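Local coordinates for protein spydx (Streptococcus pyogenes, PDB 2J43) that binds alpha-glucans such as host lung glycogen through paired family 41 carbohydrate-binding modules, as the recognition part of a probable cell-wall pullulanase, at residues M7-L12 against V95-N100; S68-N73 against S80-I85; F172-K177 against K189-K194. One frame throughout, in Å; residues are numbered along the deposited sequence. Where two conformers were deposited one is given.

Contact 1: M7-L12 against V95-N100; sequences MHFKTL and VWIDEN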
loop_
_atom_site.group_PDB
_atom_site.type_symbol
_atom_site.label_atom_id
_atom_site.label_comp_id
_atom_site.label_asym_id
_atom_site.label_seq_id
_atom_site.Cartn_x
_atom_site.Cartn_y
_atom_site.Cartn_z
HETATM N N MSE A 7 -2.206 -7.094 9.631
HETATM C CA MSE A 7 -2.594 -7.865 8.477
HETATM C C MSE A 7 -4.066 -7.656 8.167
HETATM O O MSE A 7 -4.912 -7.969 8.958
HETATM C CB MSE A 7 -2.287 -9.339 8.691
HETATM C CG MSE A 7 -0.836 -9.584 8.962
HETATM SE SE MSE A 7 -0.409 -11.499 8.813
HETATM C CE MSE A 7 -0.820 -11.778 6.986
ATOM N N HIS A 8 -4.316 -7.094 7.001
ATOM C CA HIS A 8 -5.649 -6.887 6.481
ATOM C C HIS A 8 -6.021 -7.999 5.515
ATOM O O HIS A 8 -5.332 -8.232 4.502
ATOM C CB HIS A 8 -5.714 -5.567 5.729
ATOM C CG HIS A 8 -5.610 -4.365 6.591
ATOM N ND1 HIS A 8 -4.451 -3.630 6.746
ATOM C CD2 HIS A 8 -6.573 -3.702 7.287
ATOM C CE1 HIS A 8 -4.710 -2.595 7.528
ATOM N NE2 HIS A 8 -5.979 -2.632 7.878
ATOM N N PHE A 9 -7.114 -8.706 5.798
ATOM C CA PHE A 9 -7.588 -9.735 4.902
ATOM C C PHE A 9 -8.898 -9.243 4.234
ATOM O O PHE A 9 -9.832 -8.821 4.930
ATOM C CB PHE A 9 -7.851 -11.040 5.661
ATOM C CG PHE A 9 -6.627 -11.628 6.269
ATOM C CD1 PHE A 9 -5.829 -12.443 5.508
ATOM C CD2 PHE A 9 -6.279 -11.345 7.560
ATOM C CE1 PHE A 9 -4.662 -12.993 6.041
ATOM C CE2 PHE A 9 -5.096 -11.919 8.090
ATOM C CZ PHE A 9 -4.336 -12.705 7.309
ATOM N N LYS A 10 -8.964 -9.345 2.924
ATOM C CA LYS A 10 -10.172 -8.981 2.164
ATOM C C LYS A 10 -11.329 -9.952 2.410
ATOM O O LYS A 10 -12.492 -9.549 2.698
ATOM C CB LYS A 10 -9.886 -9.004 0.684
ATOM C CG LYS A 10 -11.064 -8.474 -0.207
ATOM C CD LYS A 10 -10.977 -6.949 -0.328
ATOM C CE LYS A 10 -12.327 -6.234 -0.138
ATOM N NZ LYS A 10 -12.226 -4.827 0.342
ATOM N N THR A 11 -11.012 -11.229 2.280
ATOM C CA THR A 11 -12.012 -12.287 2.396
ATOM C C THR A 11 -11.457 -13.526 3.084
ATOM O O THR A 11 -10.523 -14.152 2.551
ATOM C CB THR A 11 -12.475 -12.744 1.005
ATOM O OG1 THR A 11 -12.858 -11.609 0.192
ATOM C CG2 THR A 11 -13.741 -13.575 1.110
ATOM N N LEU A 12 -12.100 -13.945 4.155
ATOM C CA LEU A 12 -11.688 -15.145 4.840
ATOM C C LEU A 12 -12.362 -16.353 4.233
ATOM O O LEU A 12 -13.334 -16.168 3.479
ATOM C CB LEU A 12 -12.054 -15.004 6.323
ATOM C CG LEU A 12 -11.377 -13.816 7.051
ATOM C CD1 LEU A 12 -11.863 -13.755 8.495
ATOM C CD2 LEU A 12 -9.894 -13.905 6.988
ATOM N N VAL A 95 -0.003 -4.564 5.995
ATOM C CA VAL A 95 -0.078 -5.214 4.680
ATOM C C VAL A 95 -1.525 -5.522 4.394
ATOM O O VAL A 95 -2.318 -5.792 5.318
ATOM C CB VAL A 95 0.789 -6.486 4.712
ATOM C CG1 VAL A 95 0.209 -7.478 5.747
ATOM C CG2 VAL A 95 0.943 -7.100 3.413
ATOM N N TRP A 96 -1.849 -5.588 3.122
ATOM C CA TRP A 96 -3.177 -5.893 2.639
ATOM C C TRP A 96 -3.121 -7.139 1.795
ATOM O O TRP A 96 -2.379 -7.205 0.806
ATOM C CB TRP A 96 -3.757 -4.730 1.830
ATOM C CG TRP A 96 -4.136 -3.562 2.706
ATOM C CD1 TRP A 96 -5.406 -3.229 3.078
ATOM C CD2 TRP A 96 -3.279 -2.562 3.287
ATOM N NE1 TRP A 96 -5.400 -2.107 3.850
ATOM C CE2 TRP A 96 -4.110 -1.672 4.016
ATOM C CE3 TRP A 96 -1.886 -2.319 3.281
ATOM C CZ2 TRP A 96 -3.609 -0.592 4.732
ATOM C CZ3 TRP A 96 -1.396 -1.221 3.980
ATOM C CH2 TRP A 96 -2.255 -0.362 4.685
ATOM N N ILE A 97 -3.935 -8.111 2.187
ATOM C CA ILE A 97 -3.976 -9.415 1.540
ATOM C C ILE A 97 -5.300 -9.544 0.846
ATOM O O ILE A 97 -6.356 -9.558 1.478
ATOM C CB ILE A 97 -3.744 -10.548 2.544
ATOM C CG1 ILE A 97 -2.353 -10.383 3.158
ATOM C CG2 ILE A 97 -3.858 -11.915 1.883
ATOM C CD1 ILE A 97 -2.278 -10.743 4.558
ATOM N N ASP A 98 -5.232 -9.627 -0.471
ATOM C CA ASP A 98 -6.476 -9.671 -1.220
ATOM C C ASP A 98 -7.093 -11.069 -1.259
ATOM O O ASP A 98 -6.605 -12.006 -0.645
ATOM C CB ASP A 98 -6.303 -9.007 -2.603
ATOM C CG ASP A 98 -5.380 -9.775 -3.547
ATOM O OD1 ASP A 98 -5.254 -11.023 -3.449
ATOM O OD2 ASP A 98 -4.773 -9.150 -4.437
ATOM N N GLU A 99 -8.201 -11.204 -1.975
ATOM C CA GLU A 99 -8.937 -12.463 -1.974
ATOM C C GLU A 99 -8.201 -13.636 -2.626
ATOM O O GLU A 99 -8.575 -14.782 -2.420
ATOM C CB GLU A 99 -10.304 -12.273 -2.645
ATOM C CG GLU A 99 -10.231 -12.129 -4.148
ATOM C CD GLU A 99 -10.047 -10.710 -4.642
ATOM O OE1 GLU A 99 -9.712 -9.779 -3.862
ATOM O OE2 GLU A 99 -10.227 -10.531 -5.869
ATOM N N ASN A 100 -7.167 -13.335 -3.405
ATOM C CA ASN A 100 -6.273 -14.365 -3.948
ATOM C C ASN A 100 -4.949 -14.495 -3.171
ATOM O O ASN A 100 -3.967 -15.087 -3.677
ATOM C CB ASN A 100 -5.943 -14.056 -5.397
ATOM C CG ASN A 100 -7.168 -13.944 -6.286
ATOM O OD1 ASN A 100 -7.270 -13.020 -7.077
ATOM N ND2 ASN A 100 -8.090 -14.873 -6.149
HETATM O O HOH W 1 -8.124 -12.222 2.034
#

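Contact 2: S68-N73 against S80-I85; sequences SYLINN and SKDQHI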
loop_
_atom_site.group_PDB
_atom_site.type_symbol
_atom_site.label_atom_id
_atom_site.label_comp_id
_atom_site.label_asym_id
_atom_site.label_seq_id
_atom_site.Cartn_x
_atom_site.Cartn_y
_atom_site.Cartn_z
ATOM N N SER A 68 5.786 -15.469 7.194
ATOM C CA SER A 68 4.997 -16.435 6.516
ATOM C C SER A 68 3.764 -16.734 7.359
ATOM O O SER A 68 3.752 -16.614 8.579
ATOM C CB SER A 68 5.790 -17.719 6.258
ATOM O OG SER A 68 6.914 -17.449 5.395
ATOM N N TYR A 69 2.731 -17.196 6.678
ATOM C CA TYR A 69 1.465 -17.422 7.339
ATOM C C TYR A 69 0.568 -18.339 6.517
ATOM O O TYR A 69 0.735 -18.563 5.287
ATOM C CB TYR A 69 0.700 -16.098 7.630
ATOM C CG TYR A 69 0.069 -15.547 6.389
ATOM C CD1 TYR A 69 -1.265 -15.833 6.058
ATOM C CD2 TYR A 69 0.824 -14.776 5.509
ATOM C CE1 TYR A 69 -1.777 -15.351 4.849
ATOM C CE2 TYR A 69 0.259 -14.261 4.314
ATOM C CZ TYR A 69 -1.015 -14.572 4.017
ATOM O OH TYR A 69 -1.542 -14.115 2.817
ATOM N N LEU A 70 -0.434 -18.852 7.206
ATOM C CA LEU A 70 -1.547 -19.527 6.568
ATOM C C LEU A 70 -2.762 -19.354 7.455
ATOM O O LEU A 70 -2.621 -19.018 8.619
ATOM C CB LEU A 70 -1.250 -21.003 6.305
ATOM C CG LEU A 70 -1.004 -21.860 7.537
ATOM C CD1 LEU A 70 -2.350 -22.355 8.068
ATOM C CD2 LEU A 70 -0.088 -23.055 7.279
ATOM N N ILE A 71 -3.931 -19.626 6.887
ATOM C CA ILE A 71 -5.197 -19.639 7.639
ATOM C C ILE A 71 -5.602 -21.086 7.723
ATOM O O ILE A 71 -5.722 -21.779 6.685
ATOM C CB ILE A 71 -6.320 -18.769 6.962
ATOM C CG1 ILE A 71 -5.901 -17.304 6.955
ATOM C CG2 ILE A 71 -7.672 -18.924 7.706
ATOM C CD1 ILE A 71 -6.850 -16.390 6.273
ATOM N N ASN A 72 -5.841 -21.565 8.931
ATOM C CA ASN A 72 -6.265 -22.939 9.164
ATOM C C ASN A 72 -7.610 -22.954 9.846
ATOM O O ASN A 72 -8.187 -21.901 10.087
ATOM C CB ASN A 72 -5.219 -23.765 9.951
ATOM C CG ASN A 72 -5.019 -23.338 11.435
ATOM O OD1 ASN A 72 -5.847 -22.648 11.987
ATOM N ND2 ASN A 72 -3.986 -23.893 12.113
ATOM N N ASN A 73 -8.108 -24.157 10.067
ATOM C CA ASN A 73 -9.271 -24.337 10.923
ATOM C C ASN A 73 -9.006 -25.391 11.961
ATOM O O ASN A 73 -7.946 -26.007 12.020
ATOM C CB ASN A 73 -10.517 -24.606 10.097
ATOM C CG ASN A 73 -10.449 -25.933 9.347
ATOM O OD1 ASN A 73 -9.637 -26.806 9.675
ATOM N ND2 ASN A 73 -11.329 -26.078 8.353
ATOM N N SER A 80 -5.747 -21.618 3.239
ATOM C CA SER A 80 -5.165 -20.620 2.360
ATOM C C SER A 80 -4.061 -21.113 1.398
ATOM O O SER A 80 -3.748 -20.445 0.429
ATOM C CB SER A 80 -4.590 -19.453 3.161
ATOM O OG SER A 80 -3.612 -19.935 4.050
ATOM N N LYS A 81 -3.471 -22.245 1.771
ATOM C CA LYS A 81 -2.096 -22.653 1.400
ATOM C C LYS A 81 -1.097 -21.762 2.121
ATOM O O LYS A 81 -1.416 -20.682 2.627
ATOM C CB LYS A 81 -1.804 -22.641 -0.095
ATOM C CG LYS A 81 -2.821 -23.355 -0.961
ATOM C CD LYS A 81 -2.478 -23.163 -2.472
ATOM C CE LYS A 81 -3.516 -23.840 -3.395
ATOM N NZ LYS A 81 -3.102 -23.777 -4.837
ATOM N N ASP A 82 0.143 -22.225 2.194
ATOM C CA ASP A 82 1.176 -21.401 2.787
ATOM C C ASP A 82 1.418 -20.144 1.956
ATOM O O ASP A 82 1.442 -20.225 0.722
ATOM C CB ASP A 82 2.506 -22.164 2.807
ATOM C CG ASP A 82 2.529 -23.346 3.698
ATOM O OD1 ASP A 82 1.572 -23.732 4.390
ATOM O OD2 ASP A 82 3.659 -23.985 3.775
ATOM N N GLN A 83 1.669 -19.031 2.640
ATOM C CA GLN A 83 1.885 -17.731 2.030
ATOM C C GLN A 83 3.052 -17.023 2.667
ATOM O O GLN A 83 3.426 -17.353 3.792
ATOM C CB GLN A 83 0.591 -16.898 2.135
ATOM C CG GLN A 83 -0.620 -17.537 1.617
ATOM C CD GLN A 83 -0.703 -17.729 0.099
ATOM O OE1 GLN A 83 0.017 -17.073 -0.656
ATOM N NE2 GLN A 83 -1.602 -18.641 -0.338
ATOM N N HIS A 84 3.665 -16.098 1.924
ATOM C CA HIS A 84 4.894 -15.434 2.332
ATOM C C HIS A 84 4.891 -13.944 1.997
ATOM O O HIS A 84 4.561 -13.568 0.873
ATOM C CB HIS A 84 6.104 -16.116 1.669
ATOM C CG HIS A 84 6.104 -17.600 1.820
ATOM N ND1 HIS A 84 5.546 -18.434 0.877
ATOM C CD2 HIS A 84 6.444 -18.394 2.867
ATOM C CE1 HIS A 84 5.664 -19.685 1.294
ATOM N NE2 HIS A 84 6.161 -19.685 2.512
ATOM N N ILE A 85 5.300 -13.122 2.955
ATOM C CA ILE A 85 5.304 -11.686 2.810
ATOM C C ILE A 85 6.739 -11.206 3.021
ATOM O O ILE A 85 7.344 -11.488 4.036
ATOM C CB ILE A 85 4.432 -11.030 3.849
ATOM C CG1 ILE A 85 2.972 -11.456 3.760
ATOM C CG2 ILE A 85 4.534 -9.480 3.792
ATOM C CD1 ILE A 85 2.254 -11.062 4.982
#

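Contact 3: F172-K177 against K189-K194; sequences FLILDK and KDYLFK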
loop_
_atom_site.group_PDB
_atom_site.type_symbol
_atom_site.label_atom_id
_atom_site.label_comp_id
_atom_site.label_asym_id
_atom_site.label_seq_id
_atom_site.Cartn_x
_atom_site.Cartn_y
_atom_site.Cartn_z
ATOM N N PHE A 172 4.058 12.520 -14.878
ATOM C CA PHE A 172 3.524 13.583 -14.054
ATOM C C PHE A 172 4.628 14.425 -13.430
ATOM O O PHE A 172 5.819 14.110 -13.453
ATOM C CB PHE A 172 2.567 13.005 -12.986
ATOM C CG PHE A 172 3.209 12.104 -11.976
ATOM C CD1 PHE A 172 3.684 12.590 -10.741
ATOM C CD2 PHE A 172 3.351 10.765 -12.232
ATOM C CE1 PHE A 172 4.257 11.722 -9.825
ATOM C CE2 PHE A 172 3.908 9.912 -11.266
ATOM C CZ PHE A 172 4.351 10.416 -10.093
ATOM N N LEU A 173 4.220 15.567 -12.871
ATOM C CA LEU A 173 5.148 16.440 -12.203
ATOM C C LEU A 173 4.442 17.130 -11.080
ATOM O O LEU A 173 3.278 17.433 -11.196
ATOM C CB LEU A 173 5.727 17.472 -13.177
ATOM C CG LEU A 173 7.013 18.146 -12.732
ATOM C CD1 LEU A 173 8.200 17.234 -12.423
ATOM C CD2 LEU A 173 7.476 19.233 -13.754
ATOM N N ILE A 174 5.125 17.349 -9.979
ATOM C CA ILE A 174 4.506 18.118 -8.881
ATOM C C ILE A 174 4.873 19.589 -9.059
ATOM O O ILE A 174 6.076 19.936 -9.163
ATOM C CB ILE A 174 4.972 17.651 -7.505
ATOM C CG1 ILE A 174 4.844 16.140 -7.332
ATOM C CG2 ILE A 174 4.191 18.376 -6.385
ATOM C CD1 ILE A 174 3.423 15.601 -7.521
ATOM N N LEU A 175 3.861 20.448 -9.049
ATOM C CA LEU A 175 4.021 21.892 -9.253
ATOM C C LEU A 175 3.708 22.693 -8.020
ATOM O O LEU A 175 2.877 22.291 -7.189
ATOM C CB LEU A 175 3.075 22.361 -10.356
ATOM C CG LEU A 175 3.088 21.589 -11.673
ATOM C CD1 LEU A 175 2.169 22.284 -12.707
ATOM C CD2 LEU A 175 4.519 21.444 -12.162
ATOM N N ASP A 176 4.388 23.825 -7.887
ATOM C CA ASP A 176 4.042 24.797 -6.883
ATOM C C ASP A 176 3.538 26.060 -7.566
ATOM O O ASP A 176 4.304 26.839 -8.091
ATOM C CB ASP A 176 5.262 25.057 -5.999
ATOM C CG ASP A 176 4.973 26.016 -4.878
ATOM O OD1 ASP A 176 3.889 26.650 -4.893
ATOM O OD2 ASP A 176 5.820 26.204 -3.956
ATOM N N LYS A 177 2.228 26.232 -7.575
ATOM C CA LYS A 177 1.590 27.350 -8.300
ATOM C C LYS A 177 1.813 28.720 -7.643
ATOM O O LYS A 177 1.451 29.725 -8.250
ATOM C CB LYS A 177 0.118 27.111 -8.417
ATOM C CG LYS A 177 -0.250 25.808 -9.134
ATOM C CD LYS A 177 -1.719 25.683 -9.461
ATOM C CE LYS A 177 -2.614 25.820 -8.233
ATOM N NZ LYS A 177 -4.076 25.710 -8.536
ATOM N N LYS A 189 12.729 17.105 -13.023
ATOM C CA LYS A 189 12.674 15.931 -13.858
ATOM C C LYS A 189 11.292 15.337 -13.783
ATOM O O LYS A 189 10.756 15.092 -12.709
ATOM C CB LYS A 189 13.738 14.919 -13.430
ATOM C CG LYS A 189 15.119 15.135 -14.105
ATOM C CD LYS A 189 16.260 14.575 -13.233
ATOM C CE LYS A 189 17.353 15.621 -12.882
ATOM N NZ LYS A 189 17.483 15.699 -11.380
ATOM N N ASP A 190 10.751 15.059 -14.942
ATOM C CA ASP A 190 9.453 14.416 -15.056
ATOM C C ASP A 190 9.453 13.063 -14.366
ATOM O O ASP A 190 10.391 12.262 -14.544
ATOM C CB ASP A 190 9.141 14.171 -16.497
ATOM C CG ASP A 190 8.763 15.436 -17.270
ATOM O OD1 ASP A 190 8.435 16.484 -16.662
ATOM O OD2 ASP A 190 8.684 15.394 -18.527
ATOM N N TYR A 191 8.401 12.792 -13.613
ATOM C CA TYR A 191 8.190 11.458 -13.061
ATOM C C TYR A 191 7.538 10.579 -14.083
ATOM O O TYR A 191 6.563 10.945 -14.693
ATOM C CB TYR A 191 7.260 11.528 -11.861
ATOM C CG TYR A 191 7.802 12.244 -10.693
ATOM C CD1 TYR A 191 8.793 11.698 -9.931
ATOM C CD2 TYR A 191 7.307 13.496 -10.318
ATOM C CE1 TYR A 191 9.301 12.340 -8.830
ATOM C CE2 TYR A 191 7.762 14.143 -9.236
ATOM C CZ TYR A 191 8.786 13.604 -8.474
ATOM O OH TYR A 191 9.245 14.322 -7.407
ATOM N N LEU A 192 8.052 9.359 -14.240
ATOM C CA LEU A 192 7.509 8.416 -15.187
ATOM C C LEU A 192 7.196 7.116 -14.458
ATOM O O LEU A 192 7.981 6.669 -13.621
ATOM C CB LEU A 192 8.556 8.156 -16.290
ATOM C CG LEU A 192 8.286 8.661 -17.713
ATOM C CD1 LEU A 192 7.533 10.028 -17.812
ATOM C CD2 LEU A 192 9.617 8.700 -18.520
ATOM N N PHE A 193 6.045 6.538 -14.760
ATOM C CA PHE A 193 5.663 5.258 -14.151
ATOM C C PHE A 193 5.009 4.349 -15.139
ATOM O O PHE A 193 4.077 4.702 -15.807
ATOM C CB PHE A 193 4.732 5.490 -12.950
ATOM C CG PHE A 193 4.465 4.241 -12.138
ATOM C CD1 PHE A 193 5.470 3.699 -11.342
ATOM C CD2 PHE A 193 3.232 3.651 -12.159
ATOM C CE1 PHE A 193 5.223 2.538 -10.607
ATOM C CE2 PHE A 193 2.969 2.502 -11.411
ATOM C CZ PHE A 193 3.969 1.967 -10.636
ATOM N N LYS A 194 5.476 3.098 -15.192
ATOM C CA LYS A 194 4.945 2.141 -16.161
ATOM C C LYS A 194 4.707 0.738 -15.577
ATOM O O LYS A 194 4.747 -0.239 -16.318
ATOM C CB LYS A 194 5.912 2.040 -17.362
ATOM C CG LYS A 194 7.342 1.665 -17.012
ATOM C CD LYS A 194 8.030 0.888 -18.149
ATOM C CE LYS A 194 8.564 1.778 -19.247
ATOM N NZ LYS A 194 9.537 1.026 -20.129
#

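Contact 1: M7-L12 against V95-N100
The imidazole of His8 lies flat over the five-membered ring of Trp96. The two rings form an offset stack, with centroids 4.0 Å apart and planes only 8° from parallel. Both side chains rise side by side from paired positions. His8 ND1 sits above the indole at 3.4 Å from Trp96 CE2, displaced toward the rim. His8 CB fills the CD1 side of the same ring in a CH-pi contact. CG of both His8 (chi1 -70°) and Trp96 (chi1 -72°) is anti to its own carbonyl carbon, and this shared setting sends both rings the same way from the sheet. The ND1 edge also meets Val95 O nearly in the ring plane, in a weak hydrogen bond of 3.4 Å. The strands run parallel here, 4-9 beside 94-97, within a mixed sheet of the first carbohydrate-binding module. His8 N and O bond to the residues before and after Trp96: His8 N to Val95 O at 2.9 Å, Ile97 N to His8 O at 2.7 Å. On the face that bears Met7, Phe9, Val95 and Ile97, the selenomethionine modelled at Met7 fits beside Val95, CG to CG1 4.0 Å. Ile97 lies alongside the Phe9 ring. Tyr69 of strand 66-73 packs against this face. Past the strands, a water accepts from Thr11 N, with Asp98 O among the acceptors in its reach. The ammonium of Lys10 turns away to Tyr51 O.

Contact 2: S68-N73 against S80-I85
Tyr69 and Gln83 face each other in a beta hairpin, strand 66-73 returning as strand 83-86, at one margin of an antiparallel sheet in the first carbohydrate-binding module. The backbone bonds come first. Tyr69 and Gln83 are a hydrogen-bonded pair, with Tyr69 N to Gln83 O at 3.0 Å and Gln83 N to Tyr69 O at 2.8 Å. Ser68 and His84 form the next, non-hydrogen-bonded pair, where Ser68 CA makes a bent C-H...O contact with Gln83 O.

Apolar packing centres on the Tyr69 ring. Gln83 CB stands over one face, 3.7 Å from the centroid, in a CH-pi contact displaced toward the rim. Ile85 crosses at about a right angle and brings CD1 to within 3.8 Å of Tyr69 CE2.

Side-chain polar groups take over where the strand pairing stops. Asp82 OD1 touches Leu70 CD2 and takes its hydrogen bond from Asn78 ND2. The amide of Gln83 bends back, and NE2 donates to Ser80 O from above the carbonyl plane. Ser80 OG lies between its own backbone N and carbonyl carbon (chi1 59°). There it accepts from Ile71 N at 2.9 Å, nearly straight at 166°, and donates to Lys81 O at 2.7 Å.

Contact 3: F172-K177 against K189-K194
Tyr191 CB is set over the centre of the Phe172 ring. It lies 3.6 Å from the centroid and only 11° off the ring normal, a well-aimed CH-pi contact. The two rings themselves hardly overlap. Their planes are 23° from parallel, but the centroids are 5.0 Å apart because the Tyr191 ring is slid past the Phe172 ring. Closest approach of the rings is at one corner, Phe172 CE1 to Tyr191 CD2 at 3.6 Å. Phe172 CG lies between its backbone N and carbonyl carbon (chi1 65°), which leans the ring across to its partner strand. Tyr191 CG is anti to its carbonyl carbon, and the phenol continues along toward Ile174. The pair forms the antiparallel bridge between strand 170-176 and the short strand 191-193, at the margin of the mixed sheet of the second carbohydrate-binding module. Two backbone bonds close it: Phe172 N to Tyr191 O at 3.0 Å and Tyr191 N to Phe172 O at 2.9 Å. Ile174 CG1 comes obliquely against Tyr191 CE2 at 4.0 Å. Val204 of strand 201-205 touches both aromatic side chains, and the Tyr191 hydroxyl is bonded to Asp208 O. Leu173 leaves the strand on the other side from Phe172, though its CD1 still grazes Tyr191 CD2. That methyl rests 3.3 Å from Lys189 O. The Leu173 and Asp190 side chains cross at about a right angle, with CD2 near OD1.

Overall arrangement
Contacts 1 and 2 belong to the first module and contact 3 to the second. Contact 2 is nested in the chain loop closed by contact 1, and their sheets share apolar packing, with Phe9 CE1 3.9 Å from Tyr69 CE1. Contact 3 lies across the chain's centre, its own centre about 31 Å from that of contact 1. All three are mainly buried, with exposed residues in the loops: Thr11 and Glu99, Lys81 and Asp82, Lys189 and Asp190. Contact 1 joins inner, parallel strands and stacks two rings in parallel, offset. Contacts 2 and 3 pair antiparallel strands at sheet margins, with CB-over-ring packing and little or no stacking. Contact 2 adds a side-chain bond, Ile71 N to Ser80 OG; contact 1 has only a weak one, from His8 ND1.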